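Local structure of dipeptidase AC. Metallo peptidase. MEROPS family M19 (Rhodobacter sphaeroides, 3LY0) at residues A[43-47]-A[48-52]; A[124-128]-A[129-133]; A[247-250]-A[251-255]; A[327-331]-A[332-336]. The protein probably acts as a zinc-dependent dipeptidase of the M19 family, and here holds two zinc ions and a phosphinate mimic of the dipeptide L-Ala-D-Ala. All blocks are in the same frame, centred on the assembly; numbering follows the deposited sequence.

Contact 1 (A[43-47]-A[48-52]); sequences PRMKE and GGFAG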
loop_
_atom_site.group_PDB
_atom_site.type_symbol
_atom_site.label_atom_id
_atom_site.label_comp_id
_atom_site.label_asym_id
_atom_site.label_seq_id
_atom_site.Cartn_x
_atom_site.Cartn_y
_atom_site.Cartn_z
ATOM N N PRO A 43 -10.197 17.844 0.224
ATOM C CA PRO A 43 -9.603 19.114 -0.210
ATOM C C PRO A 43 -8.092 19.026 -0.415
ATOM O O PRO A 43 -7.594 19.536 -1.425
ATOM C CB PRO A 43 -9.951 20.072 0.933
ATOM C CG PRO A 43 -11.207 19.507 1.519
ATOM C CD PRO A 43 -10.999 18.001 1.447
ATOM N N ARG A 44 -7.366 18.399 0.508
ATOM C CA ARG A 44 -5.920 18.317 0.337
ATOM C C ARG A 44 -5.520 17.427 -0.839
ATOM O O ARG A 44 -4.505 17.679 -1.488
ATOM C CB ARG A 44 -5.217 17.905 1.628
ATOM C CG ARG A 44 -5.159 19.015 2.666
ATOM C CD ARG A 44 -4.291 18.624 3.851
ATOM N NE ARG A 44 -4.883 17.522 4.603
ATOM C CZ ARG A 44 -4.255 16.831 5.553
ATOM N NH1 ARG A 44 -2.993 17.108 5.860
ATOM N NH2 ARG A 44 -4.884 15.845 6.180
ATOM N N MET A 45 -6.304 16.380 -1.111
ATOM C CA MET A 45 -6.060 15.578 -2.308
ATOM C C MET A 45 -6.066 16.456 -3.550
ATOM O O MET A 45 -5.205 16.330 -4.417
ATOM C CB MET A 45 -7.127 14.484 -2.475
ATOM C CG MET A 45 -7.018 13.303 -1.505
ATOM S SD MET A 45 -8.466 12.178 -1.687
ATOM C CE MET A 45 -8.025 10.901 -0.462
ATOM N N LYS A 46 -7.059 17.339 -3.653
ATOM C CA LYS A 46 -7.139 18.191 -4.839
ATOM C C LYS A 46 -5.957 19.157 -4.905
ATOM O O LYS A 46 -5.410 19.387 -5.977
ATOM C CB LYS A 46 -8.465 18.954 -4.904
ATOM C CG LYS A 46 -9.699 18.069 -4.794
ATOM C CD LYS A 46 -9.672 16.918 -5.795
ATOM C CE LYS A 46 -9.777 17.406 -7.231
ATOM N NZ LYS A 46 -9.914 16.257 -8.178
ATOM N N GLU A 47 -5.549 19.699 -3.764
ATOM C CA GLU A 47 -4.423 20.636 -3.750
ATOM C C GLU A 47 -3.102 19.966 -4.114
ATOM O O GLU A 47 -2.241 20.574 -4.746
ATOM C CB GLU A 47 -4.292 21.340 -2.393
ATOM C CG GLU A 47 -5.506 22.178 -1.999
ATOM C CD GLU A 47 -5.948 23.137 -3.103
ATOM O OE1 GLU A 47 -5.088 23.781 -3.734
ATOM O OE2 GLU A 47 -7.163 23.242 -3.345
ATOM N N GLY A 48 -2.939 18.708 -3.715
ATOM C CA GLY A 48 -1.682 18.010 -3.918
ATOM C C GLY A 48 -1.572 17.248 -5.221
ATOM O O GLY A 48 -0.504 16.712 -5.522
ATOM N N GLY A 49 -2.653 17.201 -5.992
ATOM C CA GLY A 49 -2.645 16.494 -7.259
ATOM C C GLY A 49 -2.768 14.988 -7.106
ATOM O O GLY A 49 -2.225 14.227 -7.916
ATOM N N PHE A 50 -3.477 14.559 -6.064
ATOM C CA PHE A 50 -3.723 13.139 -5.821
ATOM C C PHE A 50 -4.879 12.728 -6.719
ATOM O O PHE A 50 -6.019 13.133 -6.489
ATOM C CB PHE A 50 -4.058 12.950 -4.334
ATOM C CG PHE A 50 -4.318 11.519 -3.909
ATOM C CD1 PHE A 50 -3.290 10.719 -3.415
ATOM C CD2 PHE A 50 -5.607 10.993 -3.947
ATOM C CE1 PHE A 50 -3.542 9.401 -2.994
ATOM C CE2 PHE A 50 -5.861 9.684 -3.528
ATOM C CZ PHE A 50 -4.825 8.892 -3.047
ATOM N N ALA A 51 -4.579 11.941 -7.755
ATOM C CA ALA A 51 -5.592 11.484 -8.720
ATOM C C ALA A 51 -6.472 10.352 -8.190
ATOM O O ALA A 51 -7.597 10.154 -8.639
ATOM C CB ALA A 51 -4.932 11.037 -10.014
ATOM N N GLY A 52 -5.937 9.610 -7.233
ATOM C CA GLY A 52 -6.622 8.448 -6.707
ATOM C C GLY A 52 -5.619 7.459 -6.156
ATOM O O GLY A 52 -4.410 7.688 -6.177
HETATM O O HOH W 1 -7.271 15.219 -7.767
#
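The carbonyl oxygen of Met45 takes two backbone donors at the C-terminal end of its helix: Phe50 N donates to Met45 O at 3.0 Å in a fairly straight bond (160° at the hydrogen), and Gly48 N adds a weak, strongly bent one. Gly48 N also closes the last regular helical turn on Arg44 O at 2.9 Å. Between these donors Gly49 takes a positive phi of 78°, and the chain reverses in a Schellman motif that ends helix 42-48 and leads straight into strand 50-57. The same reversal lays the side chains of Met45 and Phe50 alongside each other, pointing the same way. With its chain extended beyond CG (chi2 173°), Met45 runs along one flank of the ring, CG 3.6 Å from Phe50 CD2 and CE 3.9 Å from Phe50 CE2. Met45 SD lies 4.7 Å from the centroid of the Phe50 ring, obliquely placed, a Met-aromatic contact. Val132 of the neighbouring strand touches both side chains. A water accepts a hydrogen bond from Lys46 NZ, which also bonds Gly130 O, and donates one to Phe50 O at 2.7 Å. Polar groups thus fix the backbone turn, whereas dispersion and sulfur-aromatic contact hold the buried pair together; the Phe50 side chain lies about 9 Å from that of the zinc ligand His13.

Contact 2 (A[124-128]-A[129-133]); sequences RSCHA and DGIVS
Cys126 CB lies 3.3 Å from Ile131 O and 3.9 Å from Ser133 CB, so the methylene is wedged against both the backbone and a side chain of the chain leading into strand 132-139. The thiol is set beside the backbone N (chi1 -75°), where Cys126 SG passes 4.2 Å from Ile131 CG2 in a loose apolar contact. Lys115 and Cys117 also touch this side chain. Cys126 O meanwhile accepts from Ile131 N at 3.0 Å, the bond that spans the turn. Here helix 120-129 gives way to strand 132-139, closing a beta-alpha-beta unit that starts at strand 114-116; the reversal is a Schellman motif with Gly130 at positive phi (67°). Gly130 N reaches His127 O at 3.3 Å from above the carbonyl plane, not along a lone pair. One residue earlier, Asp129 N bonds Ser125 O at 3.0 Å, and the Asp129 side chain lies close beside the same carbonyl, with Asp129 CG 3.4 Å from Ser125 O. His127 points away from the turn and gives its ring to the C-terminal helix, with ND1 hydrogen-bonded to Tyr348 OH. Ser133 OG makes a weak hydrogen bond to Ala51 O on the neighbouring strand.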
loop_
_atom_site.group_PDB
_atom_site.type_symbol
_atom_site.label_atom_id
_atom_site.label_comp_id
_atom_site.label_asym_id
_atom_site.label_seq_id
_atom_site.Cartn_x
_atom_site.Cartn_y
_atom_site.Cartn_z
ATOM N N ARG A 124 -9.089 5.074 -15.557
ATOM C CA ARG A 124 -8.604 5.999 -16.578
ATOM C C ARG A 124 -9.614 7.103 -16.881
ATOM O O ARG A 124 -9.229 8.241 -17.153
ATOM C CB ARG A 124 -8.229 5.257 -17.860
ATOM C CG ARG A 124 -6.962 4.412 -17.761
ATOM C CD ARG A 124 -6.498 4.044 -19.157
ATOM N NE ARG A 124 -5.381 3.109 -19.188
ATOM C CZ ARG A 124 -4.103 3.472 -19.124
ATOM N NH1 ARG A 124 -3.155 2.554 -19.180
ATOM N NH2 ARG A 124 -3.776 4.752 -18.995
ATOM N N SER A 125 -10.900 6.775 -16.829
ATOM C CA SER A 125 -11.927 7.770 -17.072
ATOM C C SER A 125 -11.893 8.798 -15.952
ATOM O O SER A 125 -11.981 9.993 -16.196
ATOM C CB SER A 125 -13.308 7.123 -17.183
ATOM O OG SER A 125 -14.287 8.093 -17.499
ATOM N N CYS A 126 -11.742 8.331 -14.716
ATOM C CA CYS A 126 -11.614 9.244 -13.589
ATOM C C CYS A 126 -10.422 10.177 -13.760
ATOM O O CYS A 126 -10.518 11.370 -13.467
ATOM C CB CYS A 126 -11.482 8.466 -12.277
ATOM S SG CYS A 126 -13.030 7.737 -11.699
ATOM N N HIS A 127 -9.308 9.629 -14.238
ATOM C CA HIS A 127 -8.096 10.410 -14.438
ATOM C C HIS A 127 -8.381 11.535 -15.427
ATOM O O HIS A 127 -8.082 12.702 -15.162
ATOM C CB HIS A 127 -6.954 9.521 -14.941
ATOM C CG HIS A 127 -5.651 10.241 -15.096
ATOM N ND1 HIS A 127 -4.637 10.166 -14.163
ATOM C CD2 HIS A 127 -5.202 11.066 -16.072
ATOM C CE1 HIS A 127 -3.617 10.903 -14.564
ATOM N NE2 HIS A 127 -3.937 11.464 -15.717
ATOM N N ALA A 128 -8.981 11.182 -16.558
ATOM C CA ALA A 128 -9.288 12.173 -17.588
ATOM C C ALA A 128 -10.256 13.244 -17.088
ATOM O O ALA A 128 -10.140 14.419 -17.457
ATOM C CB ALA A 128 -9.836 11.495 -18.835
ATOM N N ASP A 129 -11.192 12.843 -16.236
ATOM C CA ASP A 129 -12.239 13.738 -15.750
ATOM C C ASP A 129 -11.863 14.515 -14.488
ATOM O O ASP A 129 -12.633 15.356 -14.031
ATOM C CB ASP A 129 -13.536 12.958 -15.504
ATOM C CG ASP A 129 -14.203 12.515 -16.794
ATOM O OD1 ASP A 129 -13.801 13.016 -17.867
ATOM O OD2 ASP A 129 -15.121 11.669 -16.732
ATOM N N GLY A 130 -10.693 14.232 -13.921
ATOM C CA GLY A 130 -10.305 14.863 -12.670
ATOM C C GLY A 130 -11.155 14.454 -11.472
ATOM O O GLY A 130 -11.303 15.217 -10.516
ATOM N N ILE A 131 -11.726 13.252 -11.525
ATOM C CA ILE A 131 -12.470 12.697 -10.399
ATOM C C ILE A 131 -11.520 11.785 -9.623
ATOM O O ILE A 131 -10.826 10.969 -10.217
ATOM C CB ILE A 131 -13.666 11.862 -10.887
ATOM C CG1 ILE A 131 -14.609 12.722 -11.740
ATOM C CG2 ILE A 131 -14.386 11.209 -9.711
ATOM C CD1 ILE A 131 -15.689 11.923 -12.445
ATOM N N VAL A 132 -11.456 11.937 -8.305
ATOM C CA VAL A 132 -10.537 11.109 -7.522
ATOM C C VAL A 132 -11.014 9.656 -7.542
ATOM O O VAL A 132 -12.191 9.374 -7.286
ATOM C CB VAL A 132 -10.417 11.610 -6.070
ATOM C CG1 VAL A 132 -9.509 10.685 -5.264
ATOM C CG2 VAL A 132 -9.857 13.030 -6.042
ATOM N N SER A 133 -10.104 8.745 -7.876
ATOM C CA SER A 133 -10.440 7.329 -7.952
ATOM C C SER A 133 -10.013 6.579 -6.693
ATOM O O SER A 133 -9.037 6.939 -6.023
ATOM C CB SER A 133 -9.804 6.690 -9.187
ATOM O OG SER A 133 -8.395 6.887 -9.190
#

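Contact 3 (A[247-250]-A[251-255]); sequences TDRQ and LAMIR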
loop_
_atom_site.group_PDB
_atom_site.type_symbol
_atom_site.label_atom_id
_atom_site.label_comp_id
_atom_site.label_asym_id
_atom_site.label_seq_id
_atom_site.Cartn_x
_atom_site.Cartn_y
_atom_site.Cartn_z
ATOM N N THR A 247 14.470 -7.577 -1.435
ATOM C CA THR A 247 15.852 -7.848 -1.845
ATOM C C THR A 247 15.973 -7.787 -3.362
ATOM O O THR A 247 14.968 -7.813 -4.087
ATOM C CB THR A 247 16.315 -9.237 -1.396
ATOM O OG1 THR A 247 15.615 -10.238 -2.150
ATOM C CG2 THR A 247 16.043 -9.446 0.089
ATOM N N ASP A 248 17.205 -7.700 -3.851
ATOM C CA ASP A 248 17.418 -7.657 -5.291
ATOM C C ASP A 248 16.892 -8.915 -5.970
ATOM O O ASP A 248 16.398 -8.857 -7.100
ATOM C CB ASP A 248 18.900 -7.436 -5.623
ATOM C CG ASP A 248 19.347 -6.002 -5.383
ATOM O OD1 ASP A 248 18.503 -5.140 -5.057
ATOM O OD2 ASP A 248 20.558 -5.740 -5.522
ATOM N N ARG A 249 16.983 -10.047 -5.276
ATOM C CA ARG A 249 16.453 -11.297 -5.798
ATOM C C ARG A 249 14.943 -11.192 -5.968
ATOM O O ARG A 249 14.390 -11.603 -6.985
ATOM C CB ARG A 249 16.799 -12.468 -4.882
ATOM C CG ARG A 249 16.446 -13.823 -5.495
ATOM C CD ARG A 249 16.561 -14.952 -4.494
ATOM N NE ARG A 249 15.601 -14.791 -3.405
ATOM C CZ ARG A 249 14.353 -15.252 -3.438
ATOM N NH1 ARG A 249 13.916 -15.920 -4.497
ATOM N NH2 ARG A 249 13.545 -15.048 -2.411
ATOM N N GLN A 250 14.283 -10.633 -4.961
ATOM C CA GLN A 250 12.842 -10.423 -5.051
ATOM C C GLN A 250 12.484 -9.439 -6.174
ATOM O O GLN A 250 11.535 -9.647 -6.936
ATOM C CB GLN A 250 12.300 -9.928 -3.713
ATOM C CG GLN A 250 12.291 -10.980 -2.620
ATOM C CD GLN A 250 11.821 -10.412 -1.304
ATOM O OE1 GLN A 250 12.423 -9.488 -0.774
ATOM N NE2 GLN A 250 10.721 -10.947 -0.777
ATOM N N LEU A 251 13.247 -8.357 -6.277
ATOM C CA LEU A 251 13.022 -7.396 -7.347
ATOM C C LEU A 251 13.144 -8.059 -8.725
ATOM O O LEU A 251 12.372 -7.755 -9.638
ATOM C CB LEU A 251 13.988 -6.208 -7.230
ATOM C CG LEU A 251 13.827 -5.310 -6.003
ATOM C CD1 LEU A 251 14.926 -4.258 -5.994
ATOM C CD2 LEU A 251 12.462 -4.641 -5.964
ATOM N N ALA A 252 14.125 -8.946 -8.883
ATOM C CA ALA A 252 14.328 -9.602 -10.172
ATOM C C ALA A 252 13.125 -10.467 -10.536
ATOM O O ALA A 252 12.728 -10.530 -11.692
ATOM C CB ALA A 252 15.606 -10.434 -10.153
ATOM N N MET A 253 12.552 -11.132 -9.542
ATOM C CA MET A 253 11.366 -11.945 -9.769
ATOM C C MET A 253 10.166 -11.069 -10.143
ATOM O O MET A 253 9.396 -11.411 -11.037
ATOM C CB MET A 253 11.098 -12.808 -8.536
ATOM C CG MET A 253 12.298 -13.693 -8.180
ATOM S SD MET A 253 12.358 -14.313 -6.487
ATOM C CE MET A 253 10.865 -15.271 -6.462
ATOM N N ILE A 254 10.019 -9.931 -9.467
ATOM C CA ILE A 254 8.947 -8.995 -9.792
ATOM C C ILE A 254 9.113 -8.504 -11.231
ATOM O O ILE A 254 8.147 -8.467 -12.002
ATOM C CB ILE A 254 8.912 -7.817 -8.793
ATOM C CG1 ILE A 254 8.475 -8.315 -7.407
ATOM C CG2 ILE A 254 8.003 -6.690 -9.298
ATOM C CD1 ILE A 254 8.692 -7.307 -6.278
ATOM N N ARG A 255 10.341 -8.142 -11.599
ATOM C CA ARG A 255 10.617 -7.700 -12.960
ATOM C C ARG A 255 10.226 -8.753 -13.993
ATOM O O ARG A 255 9.579 -8.437 -14.992
ATOM C CB ARG A 255 12.096 -7.330 -13.144
ATOM C CG ARG A 255 12.349 -6.662 -14.503
ATOM C CD ARG A 255 13.812 -6.283 -14.767
ATOM N NE ARG A 255 13.914 -5.493 -15.999
ATOM C CZ ARG A 255 14.711 -4.441 -16.172
ATOM N NH1 ARG A 255 15.508 -4.034 -15.202
ATOM N NH2 ARG A 255 14.714 -3.799 -17.335
#
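Leu251 lies against the start of its own helix: Leu251 CG is 3.4 Å from Thr247 O, and Leu251 CD1 touches Asp248 OD1 at 3.8 Å. The backbone carries the regular i to i+4 bonds of the first turns; among them Leu251 N bonds Thr247 O at 2.8 Å and Ile254 N bonds Gln250 O at 3.0 Å. On another flank, Arg249 bends at chi3 (64°), which brings its end back along the helix although CB points away. In one of two conformers Met253 SD lies near Arg249 NH1, the sulfur placed obliquely to the guanidinium, but this contact is doubtful.

In the next shell, Arg249 NH2 forms salt bridges with Glu215 and Asp219 of helix 215-224, which fix the far end of the arginine, and Asp248 OD1 is held by His291 of helix 283-296. Leu251 and Ile254 pack on that second helix through Leu296. The start of the helix is fixed by two reciprocal bonds: Gln250 N to Thr247 OG1, 3.1 Å, and Thr247 N to Gln250 OE1, 2.9 Å, the latter donor lying in the amide's carbonyl plane on a lone pair. This is a capping box with Thr247 as N-cap, opening helix 248-256 in the beta-alpha-beta unit between strands 230-231 and 260-263.

Contact 4 (A[327-331]-A[332-336]); sequences AAMRA and HGYDE
His332 N makes the last regular turn of helix 322-332, bonding Ala328 O at 3.0 Å. The imidazole is swung anti to the backbone N and leads off from the helix, where His332 NE2 is hydrogen-bonded to Asp290 of helix 283-296. At Gly333 the chain leaves helical geometry with phi 118°. Gly333 N donates to Arg330 O at 2.9 Å from well above the carbonyl plane, so no lone pair of that oxygen is addressed, and it also makes a weak bond to Met329 O.

Tyr334 N comes back to Met329 O as well, in a weak but fairly straight bond of 3.3 Å, completing a Schellman motif. With His332 N, three amides converge on the one carbonyl of Met329, each only weakly. The tyrosine ring crosses the Met329 side chain, with Tyr334 CD2 4.0 Å from both Met329 CB and Met329 CE; the methionine's bend at chi3 (62°) brings its methyl back to the ring. Leu289, Met339 and Leu342 pack against both side chains, and Tyr334 OH bonds Asp290, the residue that also holds His332.

Asp335 then acts as N-cap of helix 336-354, its OD1 accepting from Leu338 N. Glu336 bends at chi2 and reaches back across the turn to Arg330 in a side-on, two-pronged salt bridge. Arg330 NE reaches Glu336 OE2 at 2.8 Å and Arg330 NH2 reaches Glu336 OE1 at 3.2 Å, each oxygen using its syn lone pair, the guanidinium and carboxylate planes 30° apart. Arg330 NH2 bonds Asp5 O too.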
loop_
_atom_site.group_PDB
_atom_site.type_symbol
_atom_site.label_atom_id
_atom_site.label_comp_id
_atom_site.label_asym_id
_atom_site.label_seq_id
_atom_site.Cartn_x
_atom_site.Cartn_y
_atom_site.Cartn_z
ATOM N N ALA A 327 9.150 17.960 -7.677
ATOM C CA ALA A 327 10.235 18.900 -7.951
ATOM C C ALA A 327 11.614 18.304 -7.670
ATOM O O ALA A 327 12.568 18.518 -8.435
ATOM C CB ALA A 327 10.044 20.179 -7.155
ATOM N N ALA A 328 11.738 17.569 -6.565
ATOM C CA ALA A 328 12.997 16.903 -6.238
ATOM C C ALA A 328 13.333 15.824 -7.263
ATOM O O ALA A 328 14.492 15.648 -7.650
ATOM C CB ALA A 328 12.953 16.313 -4.821
ATOM N N MET A 329 12.309 15.090 -7.692
ATOM C CA MET A 329 12.503 14.041 -8.681
ATOM C C MET A 329 12.988 14.637 -10.005
ATOM O O MET A 329 13.893 14.103 -10.638
ATOM C CB MET A 329 11.208 13.240 -8.871
ATOM C CG MET A 329 10.758 12.509 -7.591
ATOM S SD MET A 329 9.086 11.786 -7.662
ATOM C CE MET A 329 9.288 10.602 -8.999
ATOM N N ARG A 330 12.392 15.749 -10.406
ATOM C CA ARG A 330 12.806 16.418 -11.640
ATOM C C ARG A 330 14.239 16.930 -11.531
ATOM O O ARG A 330 15.039 16.775 -12.461
ATOM C CB ARG A 330 11.866 17.570 -11.977
ATOM C CG ARG A 330 10.482 17.125 -12.399
ATOM C CD ARG A 330 9.724 18.268 -13.036
ATOM N NE ARG A 330 8.488 17.815 -13.662
ATOM C CZ ARG A 330 7.278 18.138 -13.229
ATOM N NH1 ARG A 330 7.143 18.919 -12.166
ATOM N NH2 ARG A 330 6.207 17.682 -13.861
ATOM N N ALA A 331 14.563 17.537 -10.392
ATOM C CA ALA A 331 15.911 18.075 -10.182
ATOM C C ALA A 331 16.971 16.979 -10.221
ATOM O O ALA A 331 18.117 17.212 -10.618
ATOM C CB ALA A 331 15.990 18.846 -8.863
ATOM N N HIS A 332 16.580 15.781 -9.796
ATOM C CA HIS A 332 17.455 14.622 -9.780
ATOM C C HIS A 332 17.736 14.133 -11.201
ATOM O O HIS A 332 18.682 13.381 -11.435
ATOM C CB HIS A 332 16.795 13.510 -8.962
ATOM C CG HIS A 332 17.706 12.373 -8.638
ATOM N ND1 HIS A 332 18.823 12.522 -7.844
ATOM C CD2 HIS A 332 17.650 11.061 -8.974
ATOM C CE1 HIS A 332 19.426 11.352 -7.719
ATOM N NE2 HIS A 332 18.736 10.452 -8.399
ATOM N N GLY A 333 16.894 14.540 -12.140
ATOM C CA GLY A 333 17.136 14.246 -13.542
ATOM C C GLY A 333 16.101 13.393 -14.252
ATOM O O GLY A 333 16.284 13.032 -15.417
ATOM N N TYR A 334 15.011 13.056 -13.573
ATOM C CA TYR A 334 13.974 12.265 -14.222
ATOM C C TYR A 334 13.239 13.123 -15.243
ATOM O O TYR A 334 12.679 14.161 -14.895
ATOM C CB TYR A 334 12.962 11.728 -13.207
ATOM C CG TYR A 334 13.506 10.751 -12.183
ATOM C CD1 TYR A 334 14.787 10.214 -12.287
ATOM C CD2 TYR A 334 12.711 10.346 -11.116
ATOM C CE1 TYR A 334 15.263 9.312 -11.336
ATOM C CE2 TYR A 334 13.177 9.460 -10.172
ATOM C CZ TYR A 334 14.446 8.946 -10.277
ATOM O OH TYR A 334 14.883 8.060 -9.314
ATOM N N ASP A 335 13.242 12.685 -16.502
ATOM C CA ASP A 335 12.557 13.417 -17.567
ATOM C C ASP A 335 11.039 13.239 -17.498
ATOM O O ASP A 335 10.530 12.414 -16.731
ATOM C CB ASP A 335 13.103 13.029 -18.950
ATOM C CG ASP A 335 12.883 11.565 -19.283
ATOM O OD1 ASP A 335 11.828 11.006 -18.911
ATOM O OD2 ASP A 335 13.767 10.969 -19.934
ATOM N N GLU A 336 10.317 14.019 -18.292
ATOM C CA GLU A 336 8.864 14.071 -18.192
ATOM C C GLU A 336 8.160 12.745 -18.470
ATOM O O GLU A 336 7.214 12.398 -17.767
ATOM C CB GLU A 336 8.289 15.195 -19.066
ATOM C CG GLU A 336 8.651 16.586 -18.570
ATOM C CD GLU A 336 8.293 16.804 -17.109
ATOM O OE1 GLU A 336 7.152 16.487 -16.716
ATOM O OE2 GLU A 336 9.153 17.302 -16.350
HETATM O O HOH W 2 14.213 16.629 -15.125
#

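Along the chain the contacts follow one another in order, 1 to 4, without interleaving, all in the TIM-barrel fold of the M19 dipeptidases. Contacts 1 and 2 are neighbours, their centres about 12 Å apart, and meet through the adjacent parallel strands 50-57 and 132-139, with Ala51 O 3.0 Å from Ser133 N. Contact 3 lies about 32 Å from each of them, centre to centre, and across the chain's centre from contact 1, beside the other parallel sheet. Contact 4, about 25 Å from contact 3 between centres, joins helices 322-332 and 336-354; both contacts pack on helix 283-296. Three helix C-termini and two helix starts are thus involved, all in the outer part of the fold, away from the zinc ions.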